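Local coordinates for protein PKS (PDB 4OQJ) that probably acts as a ketosynthase that joins acyl units during oxazolomycin biosynthesis by an "AT-less" type I polyketide synthase of Streptomyces albus, at residues T556-A561 and A657-A662; A603-L608 and V649-A654; D575-E580 and A597-Y602; P464-L469 and G666-L671; A525-L528 and G534-M537. One frame throughout, in Å; residues are numbered along the deposited sequence.

Contact 1: T556-A561 and A657-A662; sequences TPEHAA and APVGTA
His559 and Gly660 make the one hydrogen bond of this contact: the backbone N of Gly660 donates to ND1 of His559 at 2.9 Å. The N-H...ND1 angle is 146°, so the bond is somewhat bent, yet the donor stays within 10° of the imidazole plane and meets the ring at its edge. Val659 packs beside it, with its CB 3.7 Å from His559 ND1 and 3.9 Å from His559 CB; the two side chains run past each other in opposite senses. Further out, Glu558 sends its extended chain across Val659 at about a right angle, bringing OE1 to 3.8 Å from CG2. The imidazole reaches over because CG stands anti to the backbone N (chi1 170°). Phe663 meets the ring roughly perpendicularly, while Pro653 and Val600 also pack on His559. Helices 557-566 and 660-673 are joined again by Thr661 OG1, hydrogen-bonded to Glu566. With ND1 accepting from a backbone N-H, the imidazole is probably neutral, with its proton on NE2.

Contact 2: A603-L608 and V649-A654; sequences ATARAL and VALLPA
Leu651 points its isobutyl group at the flank of the helix carrying Thr604, Ala605 and Leu608, and its two methyls divide the work. CD2 meets two partners on the helix, 4.1 Å from CG2 of Thr604 and 4.1 Å from CD1 of Leu608; CD1 leans toward Ala605, 4.2 Å from its CB. Thr604 and Leu651 pass alongside one another in opposite directions, whereas Leu608 comes at a slant. The threonine serves both kinds of chemistry: with chi1 at -61°, CG2 stands anti to the backbone N and OG1 beside it, so the methyl meets the leucine while the hydroxyl reaches water. That water donates to Thr604 OG1 at 2.8 Å and to Leu651 O at 2.7 Å, bridging helix and loop. OG1 is also hydrogen-bonded to Val600 O one turn back. Behind Leu651, strand 648-650 pairs with strand 547-549. Helix 594-610 is flanked here by helix 660-673, whose Leu664 and Leu667 touch Thr604, and by helix 568-581, whose Phe570 reaches the same threonine.

Contact 3: D575-E580 and A597-Y602; sequences DRCAAE and AFAVQY
A helix-helix interface, with Cys577 set against Phe598, Ala599 and Tyr602, joins helix 568-581 to helix 594-610. The two short segments run closer to antiparallel than to parallel, 141° between their directions, and their axes approach to 9.5 Å. Cys577 carries its whole side of the contact. With SG anti to the backbone N, the thiol projects at the neighbouring helix and lies 3.9 Å from CA of Ala599, close upon the backbone. Two rings border it. CD2 of Tyr602 comes to 3.9 Å from SG, and CE2 of Phe598 to 4.0 Å; both are oblique sulfur-aromatic contacts, with SG 50° off the normal of the tyrosine ring and 70° off that of the phenylalanine. The rings come from successive turns, and CB of Tyr602 covers one face of the Phe598 ring. On another side of this helix, Gln601 folds back so that NE2 donates to Ala597 O at 3.2 Å, while its OE1 accepts from Val551 N. Helix 627-635 closes over the aromatic side through Leu632, which touches both Cys577 and Tyr602, and helix 585-590 contributes Leu588 against Ala578 and Ala599.

Contact 4: P464-L469 and G666-L671; sequences PRLLVL and GLIGRL
Leu466 presses both methyls onto the helix backbone at Gly669, and this is where the contact is tight. CD2 sits 3.7 Å from Gly669 N, and CD1 is 4.0 Å from Gly669 CA; with no side chain at that position, the leucine can lie on the main chain. Ile668 supplies the one side-chain partner, its CG2 reaching 3.9 Å from Leu466 CD2. Leu466 is aimed there by a CG anti to the backbone N (chi1 178°). Strand 465-471 is an edge of a three-stranded antiparallel sheet, and helix 660-673 covers one face of it, while Leu467 faces helix 496-505 on the other. Such a small sheet flanked by helices is consistent with the linker following the ketosynthase in related synthases. Away from Leu466 the packing slackens: Val468 comes no nearer than 5.7 Å to residues 666-671, and meets Trp680 instead, which also touches Leu466 and Ile668. Arg465 turns off to a salt bridge with Glu687. Arg670, partly exposed, points away from the strand, its guanidinium not modelled.

Contact 5: A525-L528 and G534-M537; sequences ALAL and GRVM
Arg535 lays one face of its guanidinium group against Ala527, and its side chain can be followed there from the root. CB starts 5.0 Å from CB of Ala527, and CG swings wider, to 5.5 Å from the same methyl. CD is 4.6 Å from Ala527 CB, and the bend at chi3 (62°) about the CG-CD bond then brings the guanidinium over it, NE at 4.4 Å and CZ at 4.1 Å from Ala527 CB. NH1 ends nearest, 3.9 Å from Ala527 CB. The methyl thus covers one face of the guanidinium, off-centre toward its rim, in a van der Waals contact. The polar edge is engaged elsewhere: NH1 forms a salt bridge with Asp523, at the start of the same helix as Ala527, and NH2 donates to Val517 O. Two nitrogens held by separate partners should fix the rotation of the flat group, so that its face stays turned to the alanine. Val536 completes the contact from the next position along the chain. Its CG2 rests 3.5 Å from Ala527 O, and the valine packs against the helix backbone. Leu516 of the central strand lies beneath Ala527, Leu528 and Arg535. In chain order helix 521-530 connects strands 512-518 and 536-539 and packs on the small antiparallel sheet they form, next to helix 474-490, an alpha/beta layering consistent with the linker region after ketosynthase domains.

In the fold
All five contacts lie on one side of the chain's centre, 25 to 45 Å away, in the region following the large mixed sheet of the ketosynthase. Contacts 4 and 5 share the three-stranded sheet, centres 11 Å apart; selenomethionine Met537 bridges them, its SE 3.5 Å from Gly666 O. Helix 660-673 carries contact 4 on to contact 1, about 16 Å between centres. Contacts 2 and 3 share helix 594-610, nested inside the loop closed by contact 4. Contacts 1, 2 and 4 touch three others, contact 2 meeting contact 4 through Leu608 and Ile668, contact 3 through Leu652 and Gln601, and contact 1 through Leu652 and Thr556. Contacts 3 and 5 are farthest apart, about 33 Å between centres.

Contact 1: T556-A561 and A657-A662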
loop_
_atom_site.group_PDB
_atom_site.type_symbol
_atom_site.label_atom_id
_atom_site.label_comp_id
_atom_site.label_asym_id
_atom_site.label_seq_id
_atom_site.Cartn_x
_atom_site.Cartn_y
_atom_site.Cartn_z
ATOM N N THR A 556 21.809 19.952 -56.180
ATOM C CA THR A 556 22.246 18.602 -55.878
ATOM C C THR A 556 21.117 17.638 -56.246
ATOM O O THR A 556 20.422 17.145 -55.356
ATOM C CB THR A 556 22.597 18.480 -54.400
ATOM O OG1 THR A 556 21.434 18.809 -53.609
ATOM C CG2 THR A 556 23.760 19.432 -54.060
ATOM N N PRO A 557 20.923 17.386 -57.556
ATOM C CA PRO A 557 19.690 16.732 -58.016
ATOM C C PRO A 557 19.513 15.313 -57.484
ATOM O O PRO A 557 18.402 14.948 -57.119
ATOM C CB PRO A 557 19.838 16.720 -59.543
ATOM C CG PRO A 557 20.923 17.710 -59.854
ATOM C CD PRO A 557 21.825 17.711 -58.679
ATOM N N GLU A 558 20.583 14.529 -57.437
ATOM C CA GLU A 558 20.500 13.182 -56.888
ATOM C C GLU A 558 20.118 13.225 -55.409
ATOM O O GLU A 558 19.277 12.443 -54.945
ATOM C CB GLU A 558 21.830 12.447 -57.069
ATOM C CG GLU A 558 21.796 10.991 -56.628
ATOM C CD GLU A 558 23.178 10.369 -56.548
ATOM O OE1 GLU A 558 23.412 9.566 -55.619
ATOM O OE2 GLU A 558 24.024 10.676 -57.416
ATOM N N HIS A 559 20.735 14.140 -54.670
ATOM C CA HIS A 559 20.445 14.289 -53.254
ATOM C C HIS A 559 19.009 14.761 -53.036
ATOM O O HIS A 559 18.310 14.259 -52.155
ATOM C CB HIS A 559 21.406 15.281 -52.595
ATOM C CG HIS A 559 21.000 15.657 -51.203
ATOM N ND1 HIS A 559 20.958 14.751 -50.167
ATOM C CD2 HIS A 559 20.598 16.841 -50.687
ATOM C CE1 HIS A 559 20.552 15.363 -49.065
ATOM N NE2 HIS A 559 20.326 16.629 -49.355
ATOM N N ALA A 560 18.588 15.737 -53.840
ATOM C CA ALA A 560 17.245 16.296 -53.726
ATOM C C ALA A 560 16.205 15.222 -53.990
ATOM O O ALA A 560 15.257 15.081 -53.230
ATOM C CB ALA A 560 17.070 17.458 -54.694
ATOM N N ALA A 561 16.398 14.455 -55.059
ATOM C CA ALA A 561 15.452 13.406 -55.440
ATOM C C ALA A 561 15.353 12.305 -54.384
ATOM O O ALA A 561 14.262 11.785 -54.113
ATOM C CB ALA A 561 15.847 12.816 -56.787
ATOM N N ALA A 657 30.070 13.253 -50.788
ATOM C CA ALA A 657 29.630 12.841 -49.457
ATOM C C ALA A 657 28.373 11.991 -49.588
ATOM O O ALA A 657 27.765 11.960 -50.652
ATOM C CB ALA A 657 29.366 14.052 -48.576
ATOM N N PRO A 658 27.977 11.293 -48.511
ATOM C CA PRO A 658 26.691 10.586 -48.537
ATOM C C PRO A 658 25.516 11.536 -48.795
ATOM O O PRO A 658 25.550 12.676 -48.337
ATOM C CB PRO A 658 26.599 9.969 -47.138
ATOM C CG PRO A 658 28.004 9.896 -46.657
ATOM C CD PRO A 658 28.696 11.079 -47.245
ATOM N N VAL A 659 24.504 11.067 -49.520
ATOM C CA VAL A 659 23.338 11.881 -49.855
ATOM C C VAL A 659 22.072 11.243 -49.315
ATOM O O VAL A 659 22.129 10.209 -48.659
ATOM C CB VAL A 659 23.203 12.065 -51.375
ATOM C CG1 VAL A 659 24.463 12.713 -51.941
ATOM C CG2 VAL A 659 22.937 10.723 -52.059
ATOM N N GLY A 660 20.931 11.859 -49.607
ATOM C CA GLY A 660 19.647 11.369 -49.148
ATOM C C GLY A 660 19.516 11.266 -47.640
ATOM O O GLY A 660 20.060 12.073 -46.880
ATOM N N THR A 661 18.774 10.256 -47.206
ATOM C CA THR A 661 18.426 10.108 -45.802
ATOM C C THR A 661 19.675 9.995 -44.934
ATOM O O THR A 661 19.710 10.517 -43.823
ATOM C CB THR A 661 17.521 8.875 -45.588
ATOM O OG1 THR A 661 16.279 9.078 -46.268
ATOM C CG2 THR A 661 17.242 8.650 -44.115
ATOM N N ALA A 662 20.707 9.337 -45.451
ATOM C CA ALA A 662 21.969 9.210 -44.723
ATOM C C ALA A 662 22.536 10.585 -44.376
ATOM O O ALA A 662 23.066 10.791 -43.286
ATOM C CB ALA A 662 22.961 8.431 -45.536
#

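Contact 2: A603-L608 and V649-A654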
loop_
_atom_site.group_PDB
_atom_site.type_symbol
_atom_site.label_atom_id
_atom_site.label_comp_id
_atom_site.label_asym_id
_atom_site.label_seq_id
_atom_site.Cartn_x
_atom_site.Cartn_y
_atom_site.Cartn_z
ATOM N N ALA A 603 13.818 23.419 -47.562
ATOM C CA ALA A 603 12.979 22.295 -47.171
ATOM C C ALA A 603 13.643 21.474 -46.060
ATOM O O ALA A 603 12.963 21.008 -45.143
ATOM C CB ALA A 603 12.683 21.431 -48.364
ATOM N N THR A 604 14.961 21.290 -46.139
ATOM C CA THR A 604 15.683 20.557 -45.091
ATOM C C THR A 604 15.568 21.315 -43.757
ATOM O O THR A 604 15.273 20.722 -42.717
ATOM C CB THR A 604 17.178 20.350 -45.452
ATOM O OG1 THR A 604 17.292 19.577 -46.652
ATOM C CG2 THR A 604 17.913 19.629 -44.335
ATOM N N ALA A 605 15.771 22.631 -43.799
ATOM C CA ALA A 605 15.672 23.463 -42.599
ATOM C C ALA A 605 14.287 23.383 -41.961
ATOM O O ALA A 605 14.170 23.268 -40.742
ATOM C CB ALA A 605 16.015 24.909 -42.916
ATOM N N ARG A 606 13.240 23.439 -42.776
ATOM C CA ARG A 606 11.883 23.335 -42.245
ATOM C C ARG A 606 11.606 21.939 -41.664
ATOM O O ARG A 606 10.883 21.803 -40.680
ATOM C CB ARG A 606 10.853 23.661 -43.327
ATOM C CG ARG A 606 10.927 25.084 -43.885
ATOM C CD ARG A 606 11.064 26.145 -42.800
ATOM N NE ARG A 606 9.904 26.194 -41.913
ATOM C CZ ARG A 606 9.942 26.552 -40.629
ATOM N NH1 ARG A 606 11.089 26.878 -40.037
ATOM N NH2 ARG A 606 8.821 26.569 -39.926
ATOM N N ALA A 607 12.178 20.900 -42.262
ATOM C CA ALA A 607 11.968 19.556 -41.743
ATOM C C ALA A 607 12.637 19.446 -40.371
ATOM O O ALA A 607 12.070 18.875 -39.445
ATOM C CB ALA A 607 12.508 18.510 -42.702
ATOM N N LEU A 608 13.829 20.018 -40.240
ATOM C CA LEU A 608 14.526 20.024 -38.961
ATOM C C LEU A 608 13.700 20.750 -37.918
ATOM O O LEU A 608 13.620 20.304 -36.775
ATOM C CB LEU A 608 15.896 20.690 -39.069
ATOM C CG LEU A 608 16.964 19.968 -39.893
ATOM C CD1 LEU A 608 18.166 20.886 -40.064
ATOM C CD2 LEU A 608 17.374 18.657 -39.239
ATOM N N VAL A 649 26.809 24.344 -39.583
ATOM C CA VAL A 649 26.574 23.043 -40.205
ATOM C C VAL A 649 25.831 23.231 -41.528
ATOM O O VAL A 649 24.753 23.815 -41.553
ATOM C CB VAL A 649 25.772 22.130 -39.255
ATOM C CG1 VAL A 649 25.350 20.855 -39.950
ATOM C CG2 VAL A 649 26.609 21.809 -38.041
ATOM N N ALA A 650 26.410 22.751 -42.628
ATOM C CA ALA A 650 25.836 22.994 -43.952
ATOM C C ALA A 650 24.566 22.180 -44.169
ATOM O O ALA A 650 24.457 21.052 -43.701
ATOM C CB ALA A 650 26.858 22.679 -45.041
ATOM N N LEU A 651 23.612 22.772 -44.882
ATOM C CA LEU A 651 22.342 22.122 -45.192
ATOM C C LEU A 651 22.419 21.273 -46.468
ATOM O O LEU A 651 21.452 20.596 -46.833
ATOM C CB LEU A 651 21.247 23.177 -45.327
ATOM C CG LEU A 651 20.843 23.843 -44.005
ATOM C CD1 LEU A 651 20.018 25.088 -44.263
ATOM C CD2 LEU A 651 20.070 22.871 -43.128
ATOM N N LEU A 652 23.576 21.309 -47.125
ATOM C CA LEU A 652 23.823 20.529 -48.336
ATOM C C LEU A 652 24.978 19.561 -48.156
ATOM O O LEU A 652 25.975 19.907 -47.525
ATOM C CB LEU A 652 24.149 21.439 -49.507
ATOM C CG LEU A 652 23.011 22.168 -50.195
ATOM C CD1 LEU A 652 23.555 22.837 -51.424
ATOM C CD2 LEU A 652 21.864 21.236 -50.548
ATOM N N PRO A 653 24.869 18.354 -48.736
ATOM C CA PRO A 653 26.019 17.451 -48.662
ATOM C C PRO A 653 27.215 18.033 -49.407
ATOM O O PRO A 653 27.039 18.730 -50.418
ATOM C CB PRO A 653 25.520 16.170 -49.348
ATOM C CG PRO A 653 24.040 16.327 -49.475
ATOM C CD PRO A 653 23.786 17.787 -49.556
ATOM N N ALA A 654 28.416 17.772 -48.907
ATOM C CA ALA A 654 29.624 18.125 -49.641
ATOM C C ALA A 654 29.742 17.204 -50.849
ATOM O O ALA A 654 29.154 16.119 -50.866
ATOM C CB ALA A 654 30.852 18.011 -48.751
HETATM O O HOH W 1 19.699 18.635 -47.593
#

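Contact 3: D575-E580 and A597-Y602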
loop_
_atom_site.group_PDB
_atom_site.type_symbol
_atom_site.label_atom_id
_atom_site.label_comp_id
_atom_site.label_asym_id
_atom_site.label_seq_id
_atom_site.Cartn_x
_atom_site.Cartn_y
_atom_site.Cartn_z
ATOM N N ASP A 575 7.502 20.710 -51.602
ATOM C CA ASP A 575 6.334 21.002 -52.427
ATOM C C ASP A 575 5.854 22.424 -52.174
ATOM O O ASP A 575 5.610 23.188 -53.109
ATOM C CB ASP A 575 5.200 20.012 -52.147
ATOM C CG ASP A 575 5.391 18.678 -52.848
ATOM O OD1 ASP A 575 6.258 18.580 -53.746
ATOM O OD2 ASP A 575 4.654 17.723 -52.509
ATOM N N ARG A 576 5.737 22.785 -50.903
ATOM C CA ARG A 576 5.233 24.104 -50.550
ATOM C C ARG A 576 6.226 25.199 -50.929
ATOM O O ARG A 576 5.825 26.287 -51.337
ATOM C CB ARG A 576 4.898 24.153 -49.060
ATOM C CG ARG A 576 3.783 23.172 -48.681
ATOM C CD ARG A 576 3.322 23.310 -47.234
ATOM N NE ARG A 576 2.394 22.238 -46.868
ATOM C CZ ARG A 576 1.089 22.236 -47.139
ATOM N NH1 ARG A 576 0.524 23.256 -47.787
ATOM N NH2 ARG A 576 0.340 21.206 -46.759
ATOM N N CYS A 577 7.518 24.909 -50.822
ATOM C CA CYS A 577 8.539 25.864 -51.242
ATOM C C CYS A 577 8.512 26.076 -52.753
ATOM O O CYS A 577 8.707 27.187 -53.228
ATOM C CB CYS A 577 9.930 25.395 -50.821
ATOM S SG CYS A 577 11.245 26.486 -51.379
ATOM N N ALA A 578 8.278 25.010 -53.511
ATOM C CA ALA A 578 8.215 25.120 -54.970
ATOM C C ALA A 578 6.999 25.950 -55.391
ATOM O O ALA A 578 7.032 26.659 -56.406
ATOM C CB ALA A 578 8.168 23.738 -55.606
ATOM N N ALA A 579 5.927 25.852 -54.611
ATOM C CA ALA A 579 4.729 26.652 -54.850
ATOM C C ALA A 579 5.053 28.142 -54.745
ATOM O O ALA A 579 4.694 28.932 -55.620
ATOM C CB ALA A 579 3.643 26.275 -53.866
ATOM N N GLU A 580 5.750 28.511 -53.676
ATOM C CA GLU A 580 6.127 29.899 -53.436
ATOM C C GLU A 580 7.042 30.443 -54.527
ATOM O O GLU A 580 6.950 31.609 -54.897
ATOM C CB GLU A 580 6.827 30.029 -52.077
ATOM C CG GLU A 580 6.002 29.570 -50.887
ATOM C CD GLU A 580 4.980 30.593 -50.438
ATOM O OE1 GLU A 580 4.854 31.651 -51.093
ATOM O OE2 GLU A 580 4.302 30.329 -49.421
ATOM N N ALA A 597 19.059 24.874 -55.418
ATOM C CA ALA A 597 19.899 24.743 -54.234
ATOM C C ALA A 597 19.204 25.364 -53.031
ATOM O O ALA A 597 19.243 24.808 -51.938
ATOM C CB ALA A 597 21.260 25.393 -54.460
ATOM N N PHE A 598 18.561 26.512 -53.229
ATOM C CA PHE A 598 17.790 27.125 -52.156
ATOM C C PHE A 598 16.686 26.184 -51.670
ATOM O O PHE A 598 16.602 25.884 -50.481
ATOM C CB PHE A 598 17.165 28.447 -52.603
ATOM C CG PHE A 598 16.240 29.031 -51.582
ATOM C CD1 PHE A 598 16.737 29.769 -50.515
ATOM C CD2 PHE A 598 14.880 28.819 -51.662
ATOM C CE1 PHE A 598 15.886 30.286 -49.560
ATOM C CE2 PHE A 598 14.030 29.337 -50.709
ATOM C CZ PHE A 598 14.536 30.071 -49.657
ATOM N N ALA A 599 15.844 25.731 -52.597
ATOM C CA ALA A 599 14.690 24.887 -52.270
ATOM C C ALA A 599 15.063 23.678 -51.410
ATOM O O ALA A 599 14.448 23.446 -50.375
ATOM C CB ALA A 599 14.005 24.422 -53.540
ATOM N N VAL A 600 16.064 22.918 -51.833
ATOM C CA VAL A 600 16.501 21.747 -51.081
ATOM C C VAL A 600 16.937 22.128 -49.670
ATOM O O VAL A 600 16.597 21.449 -48.710
ATOM C CB VAL A 600 17.659 21.026 -51.779
ATOM C CG1 VAL A 600 18.118 19.809 -50.960
ATOM C CG2 VAL A 600 17.230 20.579 -53.156
ATOM N N GLN A 601 17.681 23.224 -49.545
ATOM C CA GLN A 601 18.179 23.640 -48.242
ATOM C C GLN A 601 17.049 24.172 -47.363
ATOM O O GLN A 601 17.009 23.871 -46.175
ATOM C CB GLN A 601 19.279 24.698 -48.394
ATOM C CG GLN A 601 20.601 24.134 -48.900
ATOM C CD GLN A 601 21.694 25.188 -49.028
ATOM O OE1 GLN A 601 22.510 25.364 -48.127
ATOM N NE2 GLN A 601 21.722 25.871 -50.156
ATOM N N TYR A 602 16.140 24.955 -47.949
ATOM C CA TYR A 602 15.008 25.500 -47.214
ATOM C C TYR A 602 14.122 24.377 -46.696
ATOM O O TYR A 602 13.725 24.369 -45.528
ATOM C CB TYR A 602 14.179 26.457 -48.093
ATOM C CG TYR A 602 12.965 27.015 -47.378
ATOM C CD1 TYR A 602 13.071 28.121 -46.545
ATOM C CD2 TYR A 602 11.716 26.435 -47.532
ATOM C CE1 TYR A 602 11.964 28.633 -45.883
ATOM C CE2 TYR A 602 10.604 26.943 -46.882
ATOM C CZ TYR A 602 10.735 28.039 -46.052
ATOM O OH TYR A 602 9.630 28.549 -45.398
#

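Contact 4: P464-L469 and G666-L671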
loop_
_atom_site.group_PDB
_atom_site.type_symbol
_atom_site.label_atom_id
_atom_site.label_comp_id
_atom_site.label_asym_id
_atom_site.label_seq_id
_atom_site.Cartn_x
_atom_site.Cartn_y
_atom_site.Cartn_z
ATOM N N PRO A 464 18.932 3.356 -43.456
ATOM C CA PRO A 464 19.843 3.712 -42.361
ATOM C C PRO A 464 19.095 4.294 -41.164
ATOM O O PRO A 464 17.945 4.697 -41.297
ATOM C CB PRO A 464 20.765 4.757 -42.987
ATOM C CG PRO A 464 19.957 5.369 -44.093
ATOM C CD PRO A 464 19.069 4.262 -44.613
ATOM N N ARG A 465 19.760 4.328 -40.016
ATOM C CA ARG A 465 19.169 4.824 -38.779
ATOM C C ARG A 465 20.193 5.618 -38.009
ATOM O O ARG A 465 21.391 5.369 -38.106
ATOM C CB ARG A 465 18.653 3.670 -37.906
ATOM C CG ARG A 465 17.464 2.934 -38.481
ATOM C CD ARG A 465 16.208 3.779 -38.418
ATOM N NE ARG A 465 15.066 3.135 -39.067
ATOM C CZ ARG A 465 13.799 3.498 -38.885
ATOM N NH1 ARG A 465 13.497 4.501 -38.069
ATOM N NH2 ARG A 465 12.830 2.855 -39.518
ATOM N N LEU A 466 19.704 6.575 -37.240
ATOM C CA LEU A 466 20.536 7.361 -36.357
ATOM C C LEU A 466 20.455 6.783 -34.951
ATOM O O LEU A 466 19.386 6.774 -34.357
ATOM C CB LEU A 466 20.076 8.829 -36.348
ATOM C CG LEU A 466 20.860 9.756 -35.419
ATOM C CD1 LEU A 466 22.317 9.863 -35.879
ATOM C CD2 LEU A 466 20.213 11.116 -35.354
ATOM N N LEU A 467 21.584 6.317 -34.431
ATOM C CA LEU A 467 21.683 5.841 -33.052
ATOM C C LEU A 467 22.214 6.951 -32.154
ATOM O O LEU A 467 23.251 7.540 -32.457
ATOM C CB LEU A 467 22.602 4.625 -32.979
ATOM C CG LEU A 467 22.271 3.471 -33.924
ATOM C CD1 LEU A 467 23.213 2.304 -33.652
ATOM C CD2 LEU A 467 20.817 3.038 -33.769
ATOM N N VAL A 468 21.508 7.248 -31.065
ATOM C CA VAL A 468 21.947 8.305 -30.158
ATOM C C VAL A 468 22.197 7.742 -28.752
ATOM O O VAL A 468 21.477 6.864 -28.273
ATOM C CB VAL A 468 20.936 9.475 -30.125
ATOM C CG1 VAL A 468 20.842 10.124 -31.509
ATOM C CG2 VAL A 468 19.570 9.014 -29.636
ATOM N N LEU A 469 23.280 8.205 -28.137
ATOM C CA LEU A 469 23.665 7.800 -26.789
ATOM C C LEU A 469 23.967 9.051 -25.996
ATOM O O LEU A 469 24.508 10.017 -26.541
ATOM C CB LEU A 469 24.900 6.890 -26.804
ATOM C CG LEU A 469 24.753 5.409 -27.155
ATOM C CD1 LEU A 469 24.390 5.218 -28.606
ATOM C CD2 LEU A 469 26.060 4.694 -26.857
ATOM N N GLY A 666 22.672 12.297 -40.487
ATOM C CA GLY A 666 23.954 12.784 -40.006
ATOM C C GLY A 666 23.887 14.229 -39.553
ATOM O O GLY A 666 24.559 14.627 -38.595
ATOM N N LEU A 667 23.075 15.010 -40.259
ATOM C CA LEU A 667 22.809 16.403 -39.914
ATOM C C LEU A 667 22.134 16.505 -38.547
ATOM O O LEU A 667 22.576 17.255 -37.670
ATOM C CB LEU A 667 21.935 17.029 -41.001
ATOM C CG LEU A 667 21.489 18.479 -40.890
ATOM C CD1 LEU A 667 22.646 19.397 -40.581
ATOM C CD2 LEU A 667 20.839 18.880 -42.207
ATOM N N ILE A 668 21.054 15.747 -38.373
ATOM C CA ILE A 668 20.339 15.713 -37.100
ATOM C C ILE A 668 21.285 15.298 -35.985
ATOM O O ILE A 668 21.289 15.885 -34.905
ATOM C CB ILE A 668 19.154 14.739 -37.142
ATOM C CG1 ILE A 668 18.111 15.236 -38.140
ATOM C CG2 ILE A 668 18.531 14.579 -35.758
ATOM C CD1 ILE A 668 16.997 14.243 -38.400
ATOM N N GLY A 669 22.057 14.252 -36.242
ATOM C CA GLY A 669 23.029 13.765 -35.279
ATOM C C GLY A 669 24.035 14.829 -34.880
ATOM O O GLY A 669 24.309 15.013 -33.699
ATOM N N ARG A 670 24.568 15.559 -35.856
ATOM C CA ARG A 670 25.559 16.591 -35.563
ATOM C C ARG A 670 24.937 17.676 -34.688
ATOM O O ARG A 670 25.536 18.103 -33.702
ATOM C CB ARG A 670 26.122 17.201 -36.858
ATOM C CG ARG A 670 27.625 17.456 -36.845
ATOM C CD ARG A 670 27.994 18.586 -35.899
ATOM N N LEU A 671 23.730 18.115 -35.035
ATOM C CA LEU A 671 23.059 19.152 -34.260
ATOM C C LEU A 671 22.731 18.650 -32.847
ATOM O O LEU A 671 22.981 19.334 -31.848
ATOM C CB LEU A 671 21.783 19.606 -34.970
ATOM C CG LEU A 671 21.977 20.298 -36.328
ATOM C CD1 LEU A 671 20.646 20.506 -37.025
ATOM C CD2 LEU A 671 22.701 21.619 -36.168
#

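Contact 5: A525-L528 and G534-M537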
loop_
_atom_site.group_PDB
_atom_site.type_symbol
_atom_site.label_atom_id
_atom_site.label_comp_id
_atom_site.label_asym_id
_atom_site.label_seq_id
_atom_site.Cartn_x
_atom_site.Cartn_y
_atom_site.Cartn_z
ATOM N N ALA A 525 27.716 -2.089 -34.736
ATOM C CA ALA A 525 28.527 -2.688 -33.684
ATOM C C ALA A 525 29.989 -2.327 -33.889
ATOM O O ALA A 525 30.703 -1.941 -32.954
ATOM C CB ALA A 525 28.345 -4.187 -33.653
ATOM N N LEU A 526 30.421 -2.417 -35.137
ATOM C CA LEU A 526 31.812 -2.191 -35.456
ATOM C C LEU A 526 32.173 -0.721 -35.322
ATOM O O LEU A 526 33.143 -0.380 -34.639
ATOM C CB LEU A 526 32.109 -2.702 -36.867
ATOM C CG LEU A 526 33.549 -2.527 -37.323
ATOM C CD1 LEU A 526 34.507 -3.293 -36.427
ATOM C CD2 LEU A 526 33.672 -2.979 -38.752
ATOM N N ALA A 527 31.378 0.140 -35.957
ATOM C CA ALA A 527 31.582 1.582 -35.892
ATOM C C ALA A 527 31.670 2.075 -34.452
ATOM O O ALA A 527 32.568 2.850 -34.112
ATOM C CB ALA A 527 30.470 2.297 -36.633
ATOM N N LEU A 528 30.756 1.605 -33.602
ATOM C CA LEU A 528 30.734 2.006 -32.198
ATOM C C LEU A 528 31.979 1.527 -31.450
ATOM O O LEU A 528 32.518 2.241 -30.594
ATOM C CB LEU A 528 29.467 1.474 -31.508
ATOM C CG LEU A 528 28.160 2.093 -32.010
ATOM C CD1 LEU A 528 26.947 1.365 -31.451
ATOM C CD2 LEU A 528 28.106 3.565 -31.644
ATOM N N GLY A 534 35.166 9.820 -38.089
ATOM C CA GLY A 534 34.623 9.928 -39.428
ATOM C C GLY A 534 33.150 9.583 -39.473
ATOM O O GLY A 534 32.420 10.086 -40.325
ATOM N N ARG A 535 32.714 8.729 -38.545
ATOM C CA ARG A 535 31.341 8.246 -38.522
ATOM C C ARG A 535 30.680 8.515 -37.179
ATOM O O ARG A 535 29.505 8.863 -37.124
ATOM C CB ARG A 535 31.280 6.746 -38.798
ATOM C CG ARG A 535 31.798 6.311 -40.150
ATOM C CD ARG A 535 31.457 4.855 -40.358
ATOM N NE ARG A 535 30.010 4.672 -40.351
ATOM C CZ ARG A 535 29.401 3.498 -40.443
ATOM N NH1 ARG A 535 30.113 2.377 -40.532
ATOM N NH2 ARG A 535 28.076 3.447 -40.442
ATOM N N VAL A 536 31.443 8.322 -36.108
ATOM C CA VAL A 536 30.939 8.488 -34.751
ATOM C C VAL A 536 31.127 9.940 -34.313
ATOM O O VAL A 536 32.242 10.456 -34.264
ATOM C CB VAL A 536 31.646 7.527 -33.774
ATOM C CG1 VAL A 536 31.313 7.861 -32.317
ATOM C CG2 VAL A 536 31.251 6.097 -34.090
HETATM N N MSE A 537 30.011 10.589 -34.012
HETATM C CA MSE A 537 29.999 11.985 -33.621
HETATM C C MSE A 537 29.874 12.065 -32.121
HETATM O O MSE A 537 29.015 11.409 -31.538
HETATM C CB MSE A 537 28.836 12.720 -34.292
HETATM C CG MSE A 537 28.819 12.572 -35.824
HETATM SE SE MSE A 537 27.186 13.242 -36.671
HETATM C CE MSE A 537 26.097 11.650 -36.555
#